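Local coordinates for protein catechol 2,3-dioxygenase (PDB 2WL9) that probably catalyses the iron-dependent extradiol opening of catechol rings by dioxygen, a step in the breakdown of aromatic hydrocarbons, at residues Ala98-Val102 with Leu103-Lys107; Asn287-Glu290 with Gly291-Leu294. All blocks are in the same frame, centred on the assembly; numbering follows the deposited sequence.

Contact 1 of 2, residues Ala98-Val102 with Leu103-Lys107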
ATOM      1  N   ALA C  98      -8.010  37.456  22.170  1.00 17.67           N
ATOM      2  CA  ALA C  98      -7.599  36.740  23.378  1.00 17.70           C
ATOM      3  C   ALA C  98      -8.774  36.122  24.137  1.00 17.87           C
ATOM      4  O   ALA C  98      -8.664  35.016  24.668  1.00 17.96           O
ATOM      5  CB  ALA C  98      -6.789  37.655  24.294  1.00 18.14           C
ATOM      6  N   GLU C  99      -9.895  36.839  24.196  1.00 17.98           N
ATOM      7  CA  GLU C  99     -11.095  36.335  24.858  1.00 18.16           C
ATOM      8  C   GLU C  99     -11.567  35.005  24.246  1.00 17.41           C
ATOM      9  O   GLU C  99     -11.778  34.016  24.962  1.00 17.31           O
ATOM     10  CB  GLU C  99     -12.214  37.383  24.808  1.00 18.13           C
ATOM     11  CG  GLU C  99     -13.314  37.122  25.814  1.00 19.75           C
ATOM     12  CD  GLU C  99     -14.571  37.934  25.555  1.00 21.04           C
ATOM     13  OE1 GLU C  99     -14.612  38.719  24.580  1.00 21.55           O
ATOM     14  OE2 GLU C  99     -15.529  37.779  26.339  1.00 23.17           O
ATOM     15  N   ARG C 100     -11.707  34.990  22.926  1.00 17.53           N
ATOM     16  CA  ARG C 100     -12.109  33.793  22.175  1.00 17.33           C
ATOM     17  C   ARG C 100     -11.007  32.725  22.097  1.00 17.22           C
ATOM     18  O   ARG C 100     -11.237  31.623  21.582  1.00 17.29           O
ATOM     19  CB  ARG C 100     -12.543  34.191  20.756  1.00 17.56           C
ATOM     20  CG  ARG C 100     -13.763  35.116  20.690  1.00 17.17           C
ATOM     21  CD  ARG C 100     -15.061  34.413  21.096  1.00 16.43           C
ATOM     22  NE  ARG C 100     -16.209  35.265  20.791  1.00 16.82           N
ATOM     23  CZ  ARG C 100     -16.868  36.012  21.675  1.00 16.69           C
ATOM     24  NH1 ARG C 100     -16.539  36.000  22.963  1.00 16.09           N
ATOM     25  NH2 ARG C 100     -17.882  36.758  21.267  1.00 16.51           N
ATOM     26  N   ARG C 101      -9.828  33.050  22.625  1.00 17.34           N
ATOM     27  CA  ARG C 101      -8.601  32.221  22.526  1.00 17.20           C
ATOM     28  C   ARG C 101      -8.177  31.979  21.075  1.00 17.04           C
ATOM     29  O   ARG C 101      -7.924  30.837  20.661  1.00 17.12           O
ATOM     30  CB  ARG C 101      -8.713  30.884  23.287  1.00 17.10           C
ATOM     31  CG  ARG C 101      -9.341  30.948  24.659  1.00 17.45           C
ATOM     32  CD  ARG C 101      -8.599  31.889  25.591  1.00 18.78           C
ATOM     33  NE  ARG C 101      -9.184  31.814  26.922  1.00 20.43           N
ATOM     34  CZ  ARG C 101      -8.796  30.952  27.854  1.00 21.87           C
ATOM     35  NH1 ARG C 101      -7.805  30.097  27.609  1.00 22.81           N
ATOM     36  NH2 ARG C 101      -9.404  30.943  29.035  1.00 23.55           N
ATOM     37  N   VAL C 102      -8.102  33.065  20.314  1.00 17.43           N
ATOM     38  CA  VAL C 102      -7.683  33.031  18.911  1.00 17.49           C
ATOM     39  C   VAL C 102      -6.678  34.153  18.655  1.00 17.66           C
ATOM     40  O   VAL C 102      -6.459  35.013  19.519  1.00 17.02           O
ATOM     41  CB  VAL C 102      -8.882  33.159  17.922  1.00 17.59           C
ATOM     42  CG1 VAL C 102      -9.853  31.999  18.092  1.00 18.50           C
ATOM     43  CG2 VAL C 102      -9.598  34.521  18.069  1.00 18.72           C
ATOM     44  N   LEU C 103      -6.067  34.142  17.476  1.00 17.19           N
ATOM     45  CA  LEU C 103      -5.100  35.179  17.128  1.00 17.74           C
ATOM     46  C   LEU C 103      -5.710  36.406  16.466  1.00 17.87           C
ATOM     47  O   LEU C 103      -5.249  37.529  16.688  1.00 18.33           O
ATOM     48  CB  LEU C 103      -4.012  34.616  16.224  1.00 17.36           C
ATOM     49  CG  LEU C 103      -3.029  33.609  16.812  1.00 17.36           C
ATOM     50  CD1 LEU C 103      -2.072  33.196  15.707  1.00 17.77           C
ATOM     51  CD2 LEU C 103      -2.267  34.185  18.011  1.00 17.11           C
ATOM     52  N   GLY C 104      -6.722  36.182  15.635  1.00 17.69           N
ATOM     53  CA  GLY C 104      -7.400  37.257  14.919  1.00 17.98           C
ATOM     54  C   GLY C 104      -8.844  36.883  14.691  1.00 18.00           C
ATOM     55  O   GLY C 104      -9.179  35.699  14.583  1.00 17.50           O
ATOM     56  N   LEU C 105      -9.699  37.897  14.591  1.00 18.42           N
ATOM     57  CA  LEU C 105     -11.130  37.704  14.664  1.00 18.82           C
ATOM     58  C   LEU C 105     -11.889  38.826  13.940  1.00 19.15           C
ATOM     59  O   LEU C 105     -11.467  39.989  13.920  1.00 19.07           O
ATOM     60  CB  LEU C 105     -11.533  37.628  16.154  1.00 19.77           C
ATOM     61  CG  LEU C 105     -12.961  37.534  16.683  1.00 19.71           C
ATOM     62  CD1 LEU C 105     -13.531  36.159  16.489  1.00 21.32           C
ATOM     63  CD2 LEU C 105     -12.943  37.868  18.165  1.00 22.55           C
ATOM     64  N   VAL C 106     -12.996  38.438  13.319  1.00 19.05           N
ATOM     65  CA  VAL C 106     -13.953  39.356  12.745  1.00 19.26           C
ATOM     66  C   VAL C 106     -15.342  38.961  13.267  1.00 18.91           C
ATOM     67  O   VAL C 106     -15.677  37.775  13.318  1.00 19.26           O
ATOM     68  CB  VAL C 106     -13.824  39.350  11.187  1.00 19.69           C
ATOM     69  CG1 VAL C 106     -15.151  39.202  10.489  1.00 19.36           C
ATOM     70  CG2 VAL C 106     -13.057  40.575  10.708  1.00 19.77           C
ATOM     71  N   LYS C 107     -16.125  39.945  13.700  1.00 18.96           N
ATOM     72  CA  LYS C 107     -17.472  39.683  14.210  1.00 18.67           C
ATOM     73  C   LYS C 107     -18.543  40.327  13.331  1.00 18.59           C
ATOM     74  O   LYS C 107     -18.422  41.497  12.942  1.00 18.85           O
ATOM     75  CB  LYS C 107     -17.623  40.182  15.661  1.00 19.31           C
ATOM     76  CG  LYS C 107     -16.722  39.496  16.682  1.00 18.65           C
ATOM     77  CD  LYS C 107     -16.849  40.155  18.060  1.00 19.49           C
ATOM     78  CE  LYS C 107     -16.189  39.323  19.147  1.00 18.90           C
ATOM     79  NZ  LYS C 107     -16.039  40.080  20.421  1.00 20.48           N
TER
HETATM   80  O   HOH W   1     -14.250  38.577  21.992  1.00 15.74           O
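Arg100 and Lys107 meet because the chain leaves helix 94-100 through a Schellman motif, with Arg101 at a positive phi of 60°, and then swings through Val102 and Leu103 into strand 104-109. The Arg101 N to Ala98 O bond of this helix end is weak, at 3.1 Å. Inside the bend the contact is apolar. Val102 directs CG2 at Leu105 CB, 4.1 Å away, and the compact branched valine suits this buried corner. Farther along, Leu105 extends CD2 to within 3.8 Å of Arg100 CG, so the aliphatic root of the arginine serves as a hydrophobic surface. The Arg100 chain bends at its second torsion (chi2 -70°), carrying the guanidinium across to the end of Lys107. That lysine runs straight beyond CG, long enough to bring CE within 3.7 Å of Arg100 NH2 and to set NZ over one face of the guanidinium. Carboxylates accompany the two cations: Arg100 NH2 forms a salt bridge with Glu117, and Glu99 is tied to Lys107 by a water that donates to Glu99 OE1 at 2.6 Å and accepts from Lys107 NZ at 2.8 Å. The same water lies above a face of the guanidinium, displaced toward its rim. Glu99 OE1 is also 3.7 Å from Arg100 NH1, but well out of plane, so this long ion pair is purely electrostatic. The turn joins a short helix to the sheet of the N-terminal VOC domain, and Leu103 also packs on His277 of a second subunit. Tyr9 of strand 6-14 packs against Arg100, Val102 and Leu105, while on strand 115-120 Phe119 touches Val102, Glu117 touches Leu105 and Lys107, and Tyr120 faces both Leu103 and Gly104 in a classic beta bulge.

Contact 2 of 2, residues Asn287-Glu290 with Gly291-Leu294; sequences NEVE and GYGL
Val289 places CG1 anti to its own N (chi1 -175°), while Tyr292 holds its ring beside the backbone N (chi1 -70°). The two side chains consequently lie alongside each other with the same heading, Val289 CG1 being 4.1 Å from Tyr292 CE1. The ring also lies obliquely near two carbonyls, its CD1 3.9 Å from Glu290 O and 4.0 Å from Val289 O. A flat, long side chain suits this place: its ring carbons pass the loop while its OH hydrogen-bonds to Asp236. Between Val289 and Tyr292, Gly291 takes a phi of 102°, at which a CB would run into Glu290 O; a residue without a side chain fits here. This irregular loop follows strand 283-284 and lies against the strands of the C-terminal glyoxalase-like domain, which holds the iron. Leu294 packs on Tyr253, a residue of the iron site, and its side chain is about 7 Å from the metal. Across the loop Asn287 ND2 comes within 3.3 Å of Leu294 O, but at a poor angle; Asn287 ND2 instead hydrogen-bonds to Ile296 O. Tyr292 N is buried here without any partner, whereas Gly291 N is bonded to Asp295 OD2.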
ATOM      1  N   ASN C 287     -39.520   8.812  15.188  1.00 31.80           N
ATOM      2  CA  ASN C 287     -39.929   9.867  16.105  1.00 32.37           C
ATOM      3  C   ASN C 287     -40.312   9.306  17.462  1.00 32.68           C
ATOM      4  O   ASN C 287     -41.058   8.335  17.551  1.00 33.13           O
ATOM      5  CB  ASN C 287     -41.086  10.679  15.518  1.00 32.56           C
ATOM      6  CG  ASN C 287     -40.711  11.366  14.218  1.00 32.90           C
ATOM      7  OD1 ASN C 287     -40.732  10.754  13.148  1.00 32.84           O
ATOM      8  ND2 ASN C 287     -40.360  12.641  14.306  1.00 33.14           N
ATOM      9  N   GLU C 288     -39.774   9.909  18.515  1.00 32.77           N
ATOM     10  CA  GLU C 288     -40.096   9.517  19.877  1.00 33.20           C
ATOM     11  C   GLU C 288     -40.648  10.740  20.621  1.00 33.46           C
ATOM     12  O   GLU C 288     -41.759  11.188  20.323  1.00 33.74           O
ATOM     13  CB  GLU C 288     -38.860   8.916  20.555  1.00 33.08           C
ATOM     14  CG  GLU C 288     -39.119   8.080  21.806  1.00 33.88           C
ATOM     15  CD  GLU C 288     -37.862   7.366  22.294  1.00 34.89           C
ATOM     16  OE1 GLU C 288     -37.014   6.999  21.450  1.00 34.88           O
ATOM     17  OE2 GLU C 288     -37.717   7.169  23.521  1.00 35.28           O
ATOM     18  N   VAL C 289     -39.875  11.296  21.555  1.00 33.47           N
ATOM     19  CA  VAL C 289     -40.315  12.457  22.340  1.00 33.89           C
ATOM     20  C   VAL C 289     -40.453  13.683  21.436  1.00 34.02           C
ATOM     21  O   VAL C 289     -39.482  14.136  20.829  1.00 33.60           O
ATOM     22  CB  VAL C 289     -39.371  12.758  23.537  1.00 33.84           C
ATOM     23  CG1 VAL C 289     -39.938  13.884  24.392  1.00 34.21           C
ATOM     24  CG2 VAL C 289     -39.155  11.508  24.389  1.00 34.24           C
ATOM     25  N   GLU C 290     -41.674  14.204  21.340  1.00 34.56           N
ATOM     26  CA  GLU C 290     -41.969  15.282  20.398  1.00 35.04           C
ATOM     27  C   GLU C 290     -41.768  16.680  20.987  1.00 35.17           C
ATOM     28  O   GLU C 290     -41.676  16.843  22.206  1.00 35.36           O
ATOM     29  CB  GLU C 290     -43.379  15.117  19.815  1.00 35.48           C
ATOM     30  CG  GLU C 290     -43.509  13.889  18.917  1.00 35.99           C
ATOM     31  CD  GLU C 290     -44.794  13.869  18.107  1.00 37.41           C
ATOM     32  OE1 GLU C 290     -45.045  14.832  17.347  1.00 37.95           O
ATOM     33  OE2 GLU C 290     -45.540  12.873  18.218  1.00 36.96           O
ATOM     34  N   GLY C 291     -41.674  17.675  20.107  1.00 35.43           N
ATOM     35  CA  GLY C 291     -41.631  19.082  20.518  1.00 36.09           C
ATOM     36  C   GLY C 291     -40.270  19.754  20.512  1.00 36.05           C
ATOM     37  O   GLY C 291     -40.096  20.810  21.129  1.00 35.86           O
ATOM     38  N   TYR C 292     -39.307  19.151  19.819  1.00 35.96           N
ATOM     39  CA  TYR C 292     -37.964  19.723  19.713  1.00 36.07           C
ATOM     40  C   TYR C 292     -37.649  20.222  18.297  1.00 36.30           C
ATOM     41  O   TYR C 292     -36.487  20.476  17.962  1.00 35.80           O
ATOM     42  CB  TYR C 292     -36.905  18.720  20.187  1.00 35.81           C
ATOM     43  CG  TYR C 292     -36.916  18.448  21.681  1.00 35.73           C
ATOM     44  CD1 TYR C 292     -37.786  17.504  22.234  1.00 35.38           C
ATOM     45  CD2 TYR C 292     -36.054  19.127  22.536  1.00 35.29           C
ATOM     46  CE1 TYR C 292     -37.796  17.247  23.604  1.00 36.00           C
ATOM     47  CE2 TYR C 292     -36.055  18.878  23.906  1.00 35.51           C
ATOM     48  CZ  TYR C 292     -36.927  17.942  24.433  1.00 35.89           C
ATOM     49  OH  TYR C 292     -36.929  17.700  25.787  1.00 36.01           O
ATOM     50  N   GLY C 293     -38.692  20.359  17.477  1.00 37.03           N
ATOM     51  CA  GLY C 293     -38.570  20.943  16.138  1.00 37.86           C
ATOM     52  C   GLY C 293     -38.199  19.964  15.036  1.00 38.31           C
ATOM     53  O   GLY C 293     -37.952  20.369  13.903  1.00 38.02           O
ATOM     54  N   LEU C 294     -38.173  18.687  15.336  1.00 39.18           N
ATOM     55  CA  LEU C 294     -37.839  17.631  14.399  1.00 39.90           C
ATOM     56  C   LEU C 294     -38.912  16.567  14.449  1.00 40.84           C
ATOM     57  O   LEU C 294     -38.634  15.408  14.494  1.00 40.80           O
ATOM     58  CB  LEU C 294     -36.483  17.013  14.701  1.00 39.57           C
ATOM     59  CG  LEU C 294     -35.217  17.818  14.424  1.00 39.66           C
ATOM     60  CD1 LEU C 294     -34.009  17.169  14.958  1.00 39.89           C
ATOM     61  CD2 LEU C 294     -34.989  18.117  12.996  1.00 39.79           C
TER

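From the N terminus, the chain first reaches contact 1, residues 98-107, where a turn closes between helix 94-100 and strand 104-109, a strand of the mixed sheet of the first VOC domain. It then builds the second domain, with its iron site, before contact 2, residues 287-294, shapes a loop beyond strand 283-284. The two are in series, neither nesting nor crossing, and lie on opposite sides of the chain's centre, their own centres about 36 Å apart and nearest atoms about 25 Å apart. Contact 1 joins helix to sheet beside a second subunit; contact 2 lays the late C-terminal loop over strands 237-240, 250-255 and 261-266.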